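Local coordinates for protein ATP-dependent protease (Xanthomonas campestris pv. campestris, PDB 7CAY) that probably binds protein substrates, as does the N-terminal domain of Lon peptidase, apparently without ATPase or protease domains of its own, at residues A[154-167]-A[181-193]. Sequence-based numbering, arbitrary orientation.
Sequences AAWVGWRLAELLPL and PHRRLEQLLAWMP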
ATOM      1  N   ALA A 154       6.449   5.504  15.736  1.00 84.24           N
ATOM      2  CA  ALA A 154       7.245   4.404  15.198  1.00 78.95           C
ATOM      3  C   ALA A 154       6.691   3.906  13.868  1.00 73.08           C
ATOM      4  O   ALA A 154       7.454   3.594  12.947  1.00 70.10           O
ATOM      5  CB  ALA A 154       7.314   3.260  16.208  1.00 79.13           C
ATOM      6  N   ALA A 155       5.366   3.817  13.751  1.00 74.53           N
ATOM      7  CA  ALA A 155       4.777   3.372  12.495  1.00 70.73           C
ATOM      8  C   ALA A 155       5.002   4.384  11.381  1.00 70.62           C
ATOM      9  O   ALA A 155       5.147   4.000  10.216  1.00 69.47           O
ATOM     10  CB  ALA A 155       3.284   3.104  12.677  1.00 70.17           C
ATOM     11  N   TRP A 156       5.048   5.675  11.714  1.00 71.57           N
ATOM     12  CA  TRP A 156       5.217   6.692  10.681  1.00 71.43           C
ATOM     13  C   TRP A 156       6.644   6.699  10.144  1.00 70.36           C
ATOM     14  O   TRP A 156       6.858   6.677   8.926  1.00 68.41           O
ATOM     15  CB  TRP A 156       4.836   8.070  11.223  1.00 74.36           C
ATOM     16  CG  TRP A 156       4.629   9.070  10.131  1.00 73.95           C
ATOM     17  CD1 TRP A 156       3.472   9.311   9.450  1.00 72.73           C
ATOM     18  CD2 TRP A 156       5.613   9.950   9.577  1.00 74.74           C
ATOM     19  NE1 TRP A 156       3.671  10.293   8.512  1.00 72.63           N
ATOM     20  CE2 TRP A 156       4.978  10.702   8.569  1.00 73.89           C
ATOM     21  CE3 TRP A 156       6.967  10.179   9.838  1.00 76.15           C
ATOM     22  CZ2 TRP A 156       5.651  11.665   7.821  1.00 74.89           C
ATOM     23  CZ3 TRP A 156       7.634  11.137   9.096  1.00 76.82           C
ATOM     24  CH2 TRP A 156       6.975  11.867   8.100  1.00 76.37           C
ATOM     25  N   VAL A 157       7.636   6.731  11.038  1.00 72.47           N
ATOM     26  CA  VAL A 157       9.029   6.688  10.601  1.00 71.73           C
ATOM     27  C   VAL A 157       9.324   5.371   9.895  1.00 68.49           C
ATOM     28  O   VAL A 157      10.180   5.311   9.003  1.00 66.92           O
ATOM     29  CB  VAL A 157       9.977   6.925  11.800  1.00 75.02           C
ATOM     30  CG1 VAL A 157       9.709   5.927  12.912  1.00 75.89           C
ATOM     31  CG2 VAL A 157      11.435   6.858  11.368  1.00 74.92           C
ATOM     32  N   GLY A 158       8.606   4.306  10.257  1.00 70.41           N
ATOM     33  CA  GLY A 158       8.812   3.028   9.595  1.00 68.18           C
ATOM     34  C   GLY A 158       8.319   3.029   8.161  1.00 64.92           C
ATOM     35  O   GLY A 158       9.030   2.600   7.247  1.00 64.37           O
ATOM     36  N   TRP A 159       7.094   3.513   7.941  1.00 66.37           N
ATOM     37  CA  TRP A 159       6.561   3.582   6.586  1.00 64.44           C
ATOM     38  C   TRP A 159       7.315   4.576   5.711  1.00 67.16           C
ATOM     39  O   TRP A 159       7.299   4.435   4.485  1.00 66.23           O
ATOM     40  CB  TRP A 159       5.074   3.950   6.612  1.00 63.75           C
ATOM     41  CG  TRP A 159       4.166   2.910   7.230  1.00 63.10           C
ATOM     42  CD1 TRP A 159       3.175   3.131   8.143  1.00 64.66           C
ATOM     43  CD2 TRP A 159       4.159   1.498   6.968  1.00 60.97           C
ATOM     44  NE1 TRP A 159       2.558   1.948   8.471  1.00 63.91           N
ATOM     45  CE2 TRP A 159       3.142   0.931   7.764  1.00 61.40           C
ATOM     46  CE3 TRP A 159       4.916   0.658   6.141  1.00 57.52           C
ATOM     47  CZ2 TRP A 159       2.861  -0.434   7.755  1.00 59.23           C
ATOM     48  CZ3 TRP A 159       4.640  -0.694   6.142  1.00 56.04           C
ATOM     49  CH2 TRP A 159       3.621  -1.228   6.941  1.00 56.86           C
ATOM     50  N   ARG A 160       7.973   5.573   6.303  1.00 64.24           N
ATOM     51  CA  ARG A 160       8.642   6.596   5.506  1.00 65.94           C
ATOM     52  C   ARG A 160      10.033   6.149   5.073  1.00 64.25           C
ATOM     53  O   ARG A 160      10.410   6.312   3.907  1.00 62.77           O
ATOM     54  CB  ARG A 160       8.715   7.910   6.285  1.00 70.31           C
ATOM     55  CG  ARG A 160       7.363   8.564   6.506  1.00 71.86           C
ATOM     56  CD  ARG A 160       6.685   8.911   5.189  1.00 71.47           C
ATOM     57  NE  ARG A 160       5.288   8.490   5.180  1.00 72.08           N
ATOM     58  CZ  ARG A 160       4.848   7.387   4.583  1.00 72.26           C
ATOM     59  NH1 ARG A 160       3.560   7.077   4.627  1.00 72.63           N
ATOM     60  NH2 ARG A 160       5.692   6.598   3.934  1.00 71.57           N
ATOM     61  N   LEU A 161      10.818   5.599   6.007  1.00 66.11           N
ATOM     62  CA  LEU A 161      12.131   5.071   5.646  1.00 66.48           C
ATOM     63  C   LEU A 161      12.011   3.955   4.619  1.00 65.67           C
ATOM     64  O   LEU A 161      12.808   3.879   3.675  1.00 66.09           O
ATOM     65  CB  LEU A 161      12.860   4.574   6.894  1.00 67.30           C
ATOM     66  CG  LEU A 161      13.601   5.614   7.730  1.00 69.01           C
ATOM     67  CD1 LEU A 161      14.360   4.929   8.852  1.00 70.57           C
ATOM     68  CD2 LEU A 161      14.545   6.412   6.849  1.00 69.44           C
ATOM     69  N   ALA A 162      11.015   3.081   4.788  1.00 66.96           N
ATOM     70  CA  ALA A 162      10.778   2.014   3.823  1.00 64.10           C
ATOM     71  C   ALA A 162      10.544   2.561   2.422  1.00 62.97           C
ATOM     72  O   ALA A 162      10.954   1.941   1.435  1.00 63.43           O
ATOM     73  CB  ALA A 162       9.586   1.169   4.270  1.00 62.18           C
ATOM     74  N   GLU A 163       9.899   3.722   2.316  1.00 62.73           N
ATOM     75  CA  GLU A 163       9.632   4.317   1.012  1.00 62.51           C
ATOM     76  C   GLU A 163      10.887   4.939   0.408  1.00 63.21           C
ATOM     77  O   GLU A 163      11.156   4.761  -0.785  1.00 62.37           O
ATOM     78  CB  GLU A 163       8.523   5.361   1.144  1.00 64.63           C
ATOM     79  CG  GLU A 163       8.035   5.938  -0.171  1.00 66.21           C
ATOM     80  CD  GLU A 163       6.958   6.987   0.022  1.00 69.14           C
ATOM     81  OE1 GLU A 163       6.468   7.135   1.162  1.00 70.40           O
ATOM     82  OE2 GLU A 163       6.606   7.667  -0.967  1.00 70.08           O
ATOM     83  N   LEU A 164      11.676   5.652   1.216  1.00 63.54           N
ATOM     84  CA  LEU A 164      12.818   6.389   0.684  1.00 64.62           C
ATOM     85  C   LEU A 164      14.024   5.488   0.440  1.00 65.17           C
ATOM     86  O   LEU A 164      14.731   5.656  -0.558  1.00 66.89           O
ATOM     87  CB  LEU A 164      13.193   7.526   1.633  1.00 65.97           C
ATOM     88  CG  LEU A 164      12.696   8.933   1.285  1.00 66.40           C
ATOM     89  CD1 LEU A 164      11.226   8.920   0.902  1.00 63.68           C
ATOM     90  CD2 LEU A 164      12.934   9.876   2.457  1.00 69.44           C
ATOM     91  N   LEU A 165      14.278   4.537   1.335  1.00 66.87           N
ATOM     92  CA  LEU A 165      15.457   3.694   1.219  1.00 66.71           C
ATOM     93  C   LEU A 165      15.304   2.702   0.065  1.00 65.17           C
ATOM     94  O   LEU A 165      14.211   2.190  -0.187  1.00 63.14           O
ATOM     95  CB  LEU A 165      15.700   2.943   2.522  1.00 66.71           C
ATOM     96  CG  LEU A 165      16.385   3.763   3.616  1.00 68.48           C
ATOM     97  CD1 LEU A 165      16.066   3.215   4.993  1.00 68.75           C
ATOM     98  CD2 LEU A 165      17.891   3.787   3.387  1.00 70.40           C
ATOM     99  N   PRO A 166      16.399   2.410  -0.652  1.00 65.66           N
ATOM    100  CA  PRO A 166      16.329   1.557  -1.860  1.00 65.57           C
ATOM    101  C   PRO A 166      16.144   0.086  -1.516  1.00 65.13           C
ATOM    102  O   PRO A 166      17.049  -0.742  -1.656  1.00 66.92           O
ATOM    103  CB  PRO A 166      17.676   1.830  -2.533  1.00 66.43           C
ATOM    104  CG  PRO A 166      18.600   2.141  -1.408  1.00 68.12           C
ATOM    105  CD  PRO A 166      17.776   2.866  -0.376  1.00 68.03           C
ATOM    106  N   LEU A 167      14.944  -0.242  -1.058  1.00 62.72           N
ATOM    107  CA  LEU A 167      14.609  -1.599  -0.666  1.00 62.37           C
ATOM    108  C   LEU A 167      14.024  -2.366  -1.844  1.00 62.51           C
ATOM    109  O   LEU A 167      13.381  -1.793  -2.729  1.00 61.89           O
ATOM    110  CB  LEU A 167      13.609  -1.592   0.488  1.00 62.24           C
ATOM    111  CG  LEU A 167      13.979  -0.836   1.764  1.00 63.80           C
ATOM    112  CD1 LEU A 167      12.800  -0.841   2.721  1.00 63.27           C
ATOM    113  CD2 LEU A 167      15.209  -1.443   2.421  1.00 65.42           C
ATOM    114  N   PRO A 181       4.741  -2.028  14.572  1.00 71.95           N
ATOM    115  CA  PRO A 181       5.646  -0.958  14.118  1.00 69.83           C
ATOM    116  C   PRO A 181       7.082  -1.130  14.581  1.00 69.22           C
ATOM    117  O   PRO A 181       8.009  -0.781  13.840  1.00 68.52           O
ATOM    118  CB  PRO A 181       5.012   0.309  14.708  1.00 72.50           C
ATOM    119  CG  PRO A 181       3.576  -0.050  14.931  1.00 73.15           C
ATOM    120  CD  PRO A 181       3.580  -1.499  15.308  1.00 73.51           C
ATOM    121  N   HIS A 182       7.298  -1.658  15.786  1.00 72.83           N
ATOM    122  CA  HIS A 182       8.657  -1.754  16.306  1.00 72.68           C
ATOM    123  C   HIS A 182       9.419  -2.915  15.678  1.00 71.54           C
ATOM    124  O   HIS A 182      10.591  -2.763  15.312  1.00 70.69           O
ATOM    125  CB  HIS A 182       8.625  -1.885  17.828  1.00 74.75           C
ATOM    126  CG  HIS A 182       7.775  -0.851  18.499  1.00 74.79           C
ATOM    127  ND1 HIS A 182       6.481  -1.100  18.904  1.00 75.15           N
ATOM    128  CD2 HIS A 182       8.029   0.439  18.822  1.00 75.82           C
ATOM    129  CE1 HIS A 182       5.978  -0.010  19.456  1.00 76.83           C
ATOM    130  NE2 HIS A 182       6.895   0.938  19.419  1.00 77.55           N
ATOM    131  N   ARG A 183       8.779  -4.080  15.541  1.00 71.21           N
ATOM    132  CA  ARG A 183       9.421  -5.176  14.823  1.00 69.87           C
ATOM    133  C   ARG A 183       9.610  -4.832  13.353  1.00 65.02           C
ATOM    134  O   ARG A 183      10.515  -5.366  12.701  1.00 63.91           O
ATOM    135  CB  ARG A 183       8.611  -6.465  14.975  1.00 70.76           C
ATOM    136  CG  ARG A 183       9.246  -7.467  15.929  1.00 74.03           C
ATOM    137  CD  ARG A 183       8.461  -8.769  16.014  1.00 75.41           C
ATOM    138  NE  ARG A 183       7.226  -8.627  16.781  1.00 78.42           N
ATOM    139  CZ  ARG A 183       6.006  -8.750  16.267  1.00 78.78           C
ATOM    140  NH1 ARG A 183       5.851  -9.031  14.980  1.00 76.98           N
ATOM    141  NH2 ARG A 183       4.940  -8.601  17.044  1.00 80.78           N
ATOM    142  N   ARG A 184       8.769  -3.944  12.818  1.00 66.41           N
ATOM    143  CA  ARG A 184       8.982  -3.432  11.470  1.00 63.98           C
ATOM    144  C   ARG A 184      10.291  -2.656  11.388  1.00 65.23           C
ATOM    145  O   ARG A 184      11.097  -2.863  10.474  1.00 63.04           O
ATOM    146  CB  ARG A 184       7.803  -2.550  11.059  1.00 63.95           C
ATOM    147  CG  ARG A 184       7.124  -2.961   9.765  1.00 62.69           C
ATOM    148  CD  ARG A 184       5.991  -2.006   9.433  1.00 62.90           C
ATOM    149  NE  ARG A 184       4.768  -2.319  10.167  1.00 63.69           N
ATOM    150  CZ  ARG A 184       3.949  -1.405  10.678  1.00 64.31           C
ATOM    151  NH1 ARG A 184       4.233  -0.115  10.550  1.00 64.39           N
ATOM    152  NH2 ARG A 184       2.853  -1.781  11.324  1.00 65.00           N
ATOM    153  N   LEU A 185      10.523  -1.762  12.352  1.00 67.41           N
ATOM    154  CA  LEU A 185      11.767  -1.001  12.388  1.00 69.10           C
ATOM    155  C   LEU A 185      12.971  -1.869  12.726  1.00 69.54           C
ATOM    156  O   LEU A 185      14.098  -1.507  12.371  1.00 69.11           O
ATOM    157  CB  LEU A 185      11.647   0.145  13.395  1.00 71.07           C
ATOM    158  CG  LEU A 185      10.752   1.313  12.972  1.00 70.46           C
ATOM    159  CD1 LEU A 185      10.352   2.152  14.175  1.00 72.90           C
ATOM    160  CD2 LEU A 185      11.460   2.174  11.935  1.00 69.36           C
ATOM    161  N   GLU A 186      12.762  -3.004  13.397  1.00 67.80           N
ATOM    162  CA  GLU A 186      13.886  -3.869  13.741  1.00 69.73           C
ATOM    163  C   GLU A 186      14.432  -4.581  12.508  1.00 68.44           C
ATOM    164  O   GLU A 186      15.649  -4.743  12.366  1.00 68.07           O
ATOM    165  CB  GLU A 186      13.467  -4.876  14.813  1.00 72.07           C
ATOM    166  CG  GLU A 186      14.630  -5.592  15.489  1.00 74.93           C
ATOM    167  CD  GLU A 186      15.476  -4.662  16.346  1.00 78.53           C
ATOM    168  OE1 GLU A 186      14.979  -4.194  17.395  1.00 80.52           O
ATOM    169  OE2 GLU A 186      16.636  -4.398  15.965  1.00 79.12           O
ATOM    170  N   GLN A 187      13.553  -5.011  11.601  1.00 67.13           N
ATOM    171  CA  GLN A 187      14.013  -5.610  10.353  1.00 67.57           C
ATOM    172  C   GLN A 187      14.298  -4.566   9.284  1.00 65.97           C
ATOM    173  O   GLN A 187      15.125  -4.810   8.397  1.00 65.68           O
ATOM    174  CB  GLN A 187      12.996  -6.631   9.831  1.00 66.57           C
ATOM    175  CG  GLN A 187      11.758  -6.040   9.183  1.00 65.83           C
ATOM    176  CD  GLN A 187      10.941  -7.087   8.442  1.00 65.38           C
ATOM    177  OE1 GLN A 187      11.409  -8.204   8.205  1.00 65.81           O
ATOM    178  NE2 GLN A 187       9.714  -6.731   8.072  1.00 64.46           N
ATOM    179  N   LEU A 188      13.638  -3.407   9.350  1.00 66.06           N
ATOM    180  CA  LEU A 188      14.037  -2.285   8.508  1.00 67.46           C
ATOM    181  C   LEU A 188      15.454  -1.839   8.836  1.00 73.59           C
ATOM    182  O   LEU A 188      16.155  -1.295   7.974  1.00 74.94           O
ATOM    183  CB  LEU A 188      13.052  -1.128   8.679  1.00 66.10           C
ATOM    184  CG  LEU A 188      13.232   0.120   7.814  1.00 65.74           C
ATOM    185  CD1 LEU A 188      13.099  -0.224   6.339  1.00 63.37           C
ATOM    186  CD2 LEU A 188      12.223   1.187   8.212  1.00 66.55           C
ATOM    187  N   LEU A 189      15.893  -2.071  10.076  1.00 70.08           N
ATOM    188  CA  LEU A 189      17.261  -1.756  10.466  1.00 75.16           C
ATOM    189  C   LEU A 189      18.261  -2.711   9.827  1.00 78.77           C
ATOM    190  O   LEU A 189      19.385  -2.307   9.508  1.00 79.41           O
ATOM    191  CB  LEU A 189      17.380  -1.791  11.991  1.00 76.29           C
ATOM    192  CG  LEU A 189      18.761  -1.584  12.610  1.00 77.34           C
ATOM    193  CD1 LEU A 189      19.343  -0.258  12.156  1.00 77.74           C
ATOM    194  CD2 LEU A 189      18.683  -1.646  14.126  1.00 79.25           C
ATOM    195  N   ALA A 190      17.873  -3.974   9.630  1.00 76.81           N
ATOM    196  CA  ALA A 190      18.778  -4.934   9.006  1.00 78.04           C
ATOM    197  C   ALA A 190      18.969  -4.637   7.524  1.00 78.40           C
ATOM    198  O   ALA A 190      20.089  -4.724   7.006  1.00 80.58           O
ATOM    199  CB  ALA A 190      18.254  -6.357   9.204  1.00 77.34           C
ATOM    200  N   TRP A 191      17.891  -4.282   6.828  1.00 80.95           N
ATOM    201  CA  TRP A 191      17.945  -4.010   5.397  1.00 77.69           C
ATOM    202  C   TRP A 191      18.549  -2.653   5.069  1.00 84.15           C
ATOM    203  O   TRP A 191      18.713  -2.335   3.886  1.00 83.96           O
ATOM    204  CB  TRP A 191      16.543  -4.105   4.801  1.00 69.01           C
ATOM    205  CG  TRP A 191      15.962  -5.465   4.932  1.00 63.59           C
ATOM    206  CD1 TRP A 191      16.645  -6.646   4.974  1.00 63.37           C
ATOM    207  CD2 TRP A 191      14.578  -5.796   5.060  1.00 59.67           C
ATOM    208  NE1 TRP A 191      15.767  -7.694   5.110  1.00 61.25           N
ATOM    209  CE2 TRP A 191      14.492  -7.198   5.165  1.00 58.73           C
ATOM    210  CE3 TRP A 191      13.402  -5.043   5.090  1.00 57.06           C
ATOM    211  CZ2 TRP A 191      13.279  -7.862   5.299  1.00 56.56           C
ATOM    212  CZ3 TRP A 191      12.200  -5.704   5.224  1.00 55.62           C
ATOM    213  CH2 TRP A 191      12.146  -7.099   5.326  1.00 55.28           C
ATOM    214  N   MET A 192      18.874  -1.856   6.073  1.00 80.91           N
ATOM    215  CA  MET A 192      19.478  -0.557   5.827  1.00 86.52           C
ATOM    216  C   MET A 192      20.866  -0.743   5.225  1.00 91.77           C
ATOM    217  O   MET A 192      21.642  -1.573   5.716  1.00 91.85           O
ATOM    218  CB  MET A 192      19.558   0.235   7.127  1.00 86.84           C
ATOM    219  CG  MET A 192      19.763   1.723   6.941  1.00 86.65           C
ATOM    220  SD  MET A 192      18.945   2.638   8.253  1.00 86.81           S
ATOM    221  CE  MET A 192      17.310   1.905   8.187  1.00 83.32           C
ATOM    222  N   PRO A 193      21.216  -0.007   4.159  1.00 90.64           N
ATOM    223  CA  PRO A 193      22.536  -0.129   3.532  1.00 93.16           C
ATOM    224  C   PRO A 193      23.666   0.235   4.488  1.00 96.63           C
ATOM    225  O   PRO A 193      24.690  -0.446   4.542  1.00 98.29           O
ATOM    226  CB  PRO A 193      22.464   0.864   2.365  1.00 93.08           C
ATOM    227  CG  PRO A 193      21.386   1.827   2.748  1.00 92.04           C
ATOM    228  CD  PRO A 193      20.380   1.005   3.493  1.00 89.96           C
ATOM    229  OXT PRO A 193      23.576   1.210   5.237  1.00 97.89           O
TER
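Arg-184 lays its guanidinium almost flat over one face of the Trp-159 indole, the two planes 12° apart. Arg-184 NH1 sits over the rim of the indole, 3.1 Å from Trp-159 CZ2, while Arg-184 CD makes a CH-pi contact 3.9 Å from the centroid of the Trp-159 six-membered ring. The bend at chi3 (-81°) turns the guanidinium back over Pro-181 CA, which covers its other face. Each partner of the stack has its own outside acceptor: Trp-159 NE1 hydrogen-bonds to Asp-116 and Arg-184 NE to the carbonyl of Glu-178; a long, weak ion pair also links Arg-184 NH1 to Asp-116.

Beside this pair the backbones come closest where helix 154-164 carries Ala-154, Ala-155 and Gly-158. Pro-181 CB packs 3.9 Å from Ala-155 CB, and Leu-185 straddles the neighbouring turn, its CD1 against Ala-154 CB and its CD2 3.6 Å from Gly-158 CA; Gly-158 has no side chain, so the methyl reaches the backbone itself. Val-157 CG1 meets Leu-185 CD1 with the two side chains roughly perpendicular.

Further along, Leu-188 spreads its two methyls: CD2 rests on Leu-161 CB, whereas CD1 meets Leu-167 CD1 at 3.7 Å. Leu-167 CD2 in turn lies against Trp-191 CB. Past the helix ends, Leu-165 divides its methyls between the last two residues of the chain, CD1 touching Met-192 CE at 3.7 Å and CD2 the Pro-193 ring.

Helix 169-177 packs beside Ala-162 and Trp-191, and Leu-132 of helix 126-134 covers Val-157 and Leu-161. The two helices run in the same general direction, their segment axes 36° apart and 8.7 Å at closest approach, and form part of the C-terminal helical bundle that accompanies the beta-rich, PUA-like portion in Lon N-terminal domains.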